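Local coordinates for protein acyl-CoA thioesterase II (Mycobacterium avium subsp. paratuberculosis, PDB 4R9Z) that probably hydrolyses fatty acyl-CoA thioesters to free fatty acids and coenzyme A, as a double hot-dog thioesterase, at residues 255-258 and 262-265; 165-168 and 172-175. One frame throughout, in Å; residues are numbered along the deposited sequence.

How the contacts relate
Along the chain the contacts come in series: contact 2 (165-168 with 172-175) closes before contact 1 (255-258 with 262-265) opens. Their centres lie about 18 Å apart and their nearest atoms about 7 Å, so they do not touch. Both belong to the second hot-dog unit of the double hot-dog fold, where strands 159-163, 176-180, 236-246, 249-258 and 263-272 follow one another antiparallel. Contact 1 is the turn end of hairpin 249-258/263-272; contact 2 is the irregular part of the connection between 159-163 and 176-180. Strand 236-246 bridges them: its Asp239 bonds to Thr255 through the backbone and takes a salt bridge from Arg173, so both connections are tied to the same strand.

Contact 1 (255-258 and 262-265); sequences TMFN and ELVC
Backbone hydrogen bonds set the register between Met256 and the pair Val264 and Cys265. Met256 N donates to Cys265 O at 3.0 Å. Met256 O receives Val264 N at 2.7 Å and, weakly, Cys265 N at 3.5 Å. Nearer the turn, Asn258 N bonds to Glu262 O at 2.8 Å.

Apolar contacts divide between the two sheet faces. On one, Leu263 CD1 stands over a face of the Phe257 ring, 4.2 Å from its centroid and offset toward the rim, a CH-pi contact. The leucine's CG lies anti to its backbone N (chi1 178°), and chi2 near 68° turns CD1 back over the ring. On the other face Met256 CB meets Cys265 SG at 3.6 Å, and helix 188-201 packs on both residues through Val195.

The Asn258 amide has both apolar and polar neighbours. The Val264 side chain crosses it at about a right angle, CG2 lying 3.4 Å from Asn258 OD1; that oxygen also accepts from Val231 N, and Asn258 ND2 donates to Arg229 O.

One residue facing two, with the register shifting by one between Met256 and Phe257, defines a classic beta bulge, here near the turn of an antiparallel hairpin in the second hot-dog unit.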
loop_
_atom_site.group_PDB
_atom_site.type_symbol
_atom_site.label_atom_id
_atom_site.label_comp_id
_atom_site.label_asym_id
_atom_site.label_seq_id
_atom_site.Cartn_x
_atom_site.Cartn_y
_atom_site.Cartn_z
ATOM N N THR B 255 -12.236 3.052 -4.259
ATOM C CA THR B 255 -12.423 2.118 -5.355
ATOM C C THR B 255 -12.969 2.897 -6.535
ATOM O O THR B 255 -13.961 3.611 -6.412
ATOM C CB THR B 255 -13.377 0.974 -4.992
ATOM O OG1 THR B 255 -14.214 1.380 -3.904
ATOM C CG2 THR B 255 -12.602 -0.258 -4.580
ATOM N N MET B 256 -12.312 2.769 -7.678
ATOM C CA MET B 256 -12.711 3.516 -8.855
ATOM C C MET B 256 -13.294 2.587 -9.907
ATOM O O MET B 256 -12.772 1.497 -10.138
ATOM C CB MET B 256 -11.520 4.278 -9.422
ATOM C CG MET B 256 -11.881 5.301 -10.463
ATOM S SD MET B 256 -10.425 6.238 -10.931
ATOM C CE MET B 256 -9.966 6.944 -9.352
ATOM N N PHE B 257 -14.374 3.027 -10.548
ATOM C CA PHE B 257 -15.042 2.232 -11.577
ATOM C C PHE B 257 -15.213 3.007 -12.880
ATOM O O PHE B 257 -15.364 4.232 -12.871
ATOM C CB PHE B 257 -16.426 1.773 -11.111
ATOM C CG PHE B 257 -16.423 0.926 -9.872
ATOM C CD1 PHE B 257 -16.422 1.510 -8.613
ATOM C CD2 PHE B 257 -16.469 -0.455 -9.964
ATOM C CE1 PHE B 257 -16.442 0.728 -7.469
ATOM C CE2 PHE B 257 -16.489 -1.243 -8.823
ATOM C CZ PHE B 257 -16.476 -0.650 -7.575
ATOM N N ASN B 258 -15.194 2.289 -14.000
ATOM C CA ASN B 258 -15.697 2.845 -15.254
ATOM C C ASN B 258 -17.213 2.940 -15.180
ATOM O O ASN B 258 -17.838 2.193 -14.426
ATOM C CB ASN B 258 -15.282 1.991 -16.457
ATOM C CG ASN B 258 -13.816 2.131 -16.804
ATOM O OD1 ASN B 258 -13.231 3.205 -16.669
ATOM N ND2 ASN B 258 -13.213 1.041 -17.261
ATOM N N GLU B 262 -16.931 -1.628 -14.553
ATOM C CA GLU B 262 -15.688 -2.373 -14.385
ATOM C C GLU B 262 -14.784 -1.650 -13.387
ATOM O O GLU B 262 -14.650 -0.422 -13.427
ATOM C CB GLU B 262 -14.958 -2.563 -15.719
ATOM C CG GLU B 262 -13.882 -3.650 -15.670
ATOM C CD GLU B 262 -12.983 -3.660 -16.895
ATOM O OE1 GLU B 262 -13.007 -2.673 -17.661
ATOM O OE2 GLU B 262 -12.256 -4.661 -17.090
ATOM N N LEU B 263 -14.187 -2.418 -12.480
ATOM C CA LEU B 263 -13.266 -1.865 -11.494
ATOM C C LEU B 263 -11.985 -1.374 -12.171
ATOM O O LEU B 263 -11.395 -2.073 -12.992
ATOM C CB LEU B 263 -12.941 -2.912 -10.424
ATOM C CG LEU B 263 -11.949 -2.505 -9.331
ATOM C CD1 LEU B 263 -12.542 -1.433 -8.429
ATOM C CD2 LEU B 263 -11.551 -3.722 -8.523
ATOM N N VAL B 264 -11.564 -0.162 -11.827
ATOM C CA VAL B 264 -10.363 0.413 -12.410
ATOM C C VAL B 264 -9.172 0.291 -11.460
ATOM O O VAL B 264 -8.105 -0.197 -11.839
ATOM C CB VAL B 264 -10.581 1.894 -12.777
ATOM C CG1 VAL B 264 -9.251 2.573 -13.092
ATOM C CG2 VAL B 264 -11.535 2.002 -13.955
ATOM N N CYS B 265 -9.363 0.715 -10.216
ATOM C CA CYS B 265 -8.301 0.617 -9.229
ATOM C C CYS B 265 -8.833 0.552 -7.807
ATOM O O CYS B 265 -9.932 1.024 -7.527
ATOM C CB CYS B 265 -7.340 1.798 -9.368
ATOM S SG CYS B 265 -8.051 3.380 -8.917
#

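Contact 2 (165-168 and 172-175); sequences ETET and ARVP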
loop_
_atom_site.group_PDB
_atom_site.type_symbol
_atom_site.label_atom_id
_atom_site.label_comp_id
_atom_site.label_asym_id
_atom_site.label_seq_id
_atom_site.Cartn_x
_atom_site.Cartn_y
_atom_site.Cartn_z
ATOM N N GLU B 165 -23.296 11.719 -2.907
ATOM C CA GLU B 165 -23.961 11.625 -1.615
ATOM C C GLU B 165 -22.942 11.779 -0.496
ATOM O O GLU B 165 -21.763 11.473 -0.671
ATOM C CB GLU B 165 -24.726 10.303 -1.525
ATOM C CG GLU B 165 -23.853 9.066 -1.494
ATOM C CD GLU B 165 -24.668 7.786 -1.485
ATOM O OE1 GLU B 165 -25.871 7.844 -1.820
ATOM O OE2 GLU B 165 -24.101 6.720 -1.165
ATOM N N THR B 166 -23.399 12.258 0.657
ATOM C CA THR B 166 -22.481 12.611 1.730
ATOM C C THR B 166 -22.893 12.147 3.119
ATOM O O THR B 166 -24.047 12.275 3.525
ATOM C CB THR B 166 -22.280 14.140 1.778
ATOM O OG1 THR B 166 -21.800 14.596 0.508
ATOM C CG2 THR B 166 -21.287 14.531 2.862
ATOM N N GLU B 167 -21.924 11.590 3.832
ATOM C CA GLU B 167 -22.041 11.361 5.258
ATOM C C GLU B 167 -20.702 11.752 5.880
ATOM O O GLU B 167 -19.655 11.587 5.255
ATOM C CB GLU B 167 -22.406 9.902 5.543
ATOM C CG GLU B 167 -21.300 8.918 5.241
ATOM C CD GLU B 167 -21.714 7.481 5.473
ATOM O OE1 GLU B 167 -22.878 7.257 5.864
ATOM O OE2 GLU B 167 -20.872 6.578 5.277
ATOM N N THR B 168 -20.735 12.303 7.089
ATOM C CA THR B 168 -19.507 12.735 7.755
ATOM C C THR B 168 -19.106 11.842 8.927
ATOM O O THR B 168 -17.972 11.892 9.393
ATOM C CB THR B 168 -19.624 14.182 8.246
ATOM O OG1 THR B 168 -20.633 14.264 9.260
ATOM C CG2 THR B 168 -19.985 15.095 7.087
ATOM N N ALA B 172 -17.650 7.619 6.703
ATOM C CA ALA B 172 -17.827 8.852 5.932
ATOM C C ALA B 172 -17.761 8.650 4.417
ATOM O O ALA B 172 -17.025 9.349 3.733
ATOM C CB ALA B 172 -16.791 9.894 6.362
ATOM N N ARG B 173 -18.534 7.707 3.888
ATOM C CA ARG B 173 -18.579 7.501 2.443
ATOM C C ARG B 173 -19.007 8.753 1.678
ATOM O O ARG B 173 -20.097 9.283 1.899
ATOM C CB ARG B 173 -19.529 6.359 2.089
ATOM C CG ARG B 173 -19.018 4.981 2.415
ATOM C CD ARG B 173 -19.925 3.942 1.790
ATOM N NE ARG B 173 -19.998 4.095 0.339
ATOM C CZ ARG B 173 -21.033 3.715 -0.404
ATOM N NH1 ARG B 173 -22.098 3.165 0.171
ATOM N NH2 ARG B 173 -21.010 3.891 -1.719
ATOM N N VAL B 174 -18.143 9.232 0.788
ATOM C CA VAL B 174 -18.494 10.354 -0.078
ATOM C C VAL B 174 -18.118 10.020 -1.523
ATOM O O VAL B 174 -17.142 10.547 -2.057
ATOM C CB VAL B 174 -17.794 11.663 0.342
ATOM C CG1 VAL B 174 -18.458 12.855 -0.327
ATOM C CG2 VAL B 174 -17.816 11.833 1.849
ATOM N N PRO B 175 -18.899 9.140 -2.166
ATOM C CA PRO B 175 -18.605 8.728 -3.543
ATOM C C PRO B 175 -18.884 9.845 -4.541
ATOM O O PRO B 175 -19.745 10.688 -4.290
ATOM C CB PRO B 175 -19.546 7.540 -3.757
ATOM C CG PRO B 175 -20.697 7.836 -2.858
ATOM C CD PRO B 175 -20.072 8.430 -1.627
#
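The Arg173 guanidinium has Glu165 OE2 over one of its faces. The nearest charged atoms, Glu165 OE2 and Arg173 NH2, are 4.2 Å apart; the oxygen sits above the plane in which the N-H groups lie, so any attraction is probably electrostatic only, without a directed bond. NH2 makes a salt bridge with Asp239 on strand 236-246. The carboxylate of Glu167 stands almost perpendicular to the same guanidinium, their planes 87° apart, and its partner is the arginine's backbone instead.

That bond runs from Arg173 N to Glu167 OE2, 2.9 Å long and 152° at the hydrogen, and it uses the anti lone pair of the oxygen. Glu167 CG sits between its own backbone N and carbonyl carbon (chi1 70°), and the extended chain beyond it carries the carboxylate across to the facing segment. On the way, CG passes 3.5 Å from Ala172 CA, while OE2 also rests beside Arg173 CB.

Glu165 crosses Pro175 obliquely, its CG 3.7 Å from Pro175 CG, so the aliphatic part of the glutamate rests against the CG-CD corner of the proline ring while the carboxylate continues toward the arginine. Val174 lies alongside Thr166, both side chains pointing the same way, with CG1 3.9 Å from Thr166 OG1. The backbones add a CA-H...O contact from Val174 CA to Glu165 O at 3.5 Å.

The segments run roughly antiparallel without strand pairing; the one hydrogen bond between them runs from backbone to side chain, and the rest is packing, CA-H...O contact and a long charge-charge approach. This is an irregular, hairpin-like connection between antiparallel strands 159-163 and 176-180 of the second hot-dog unit.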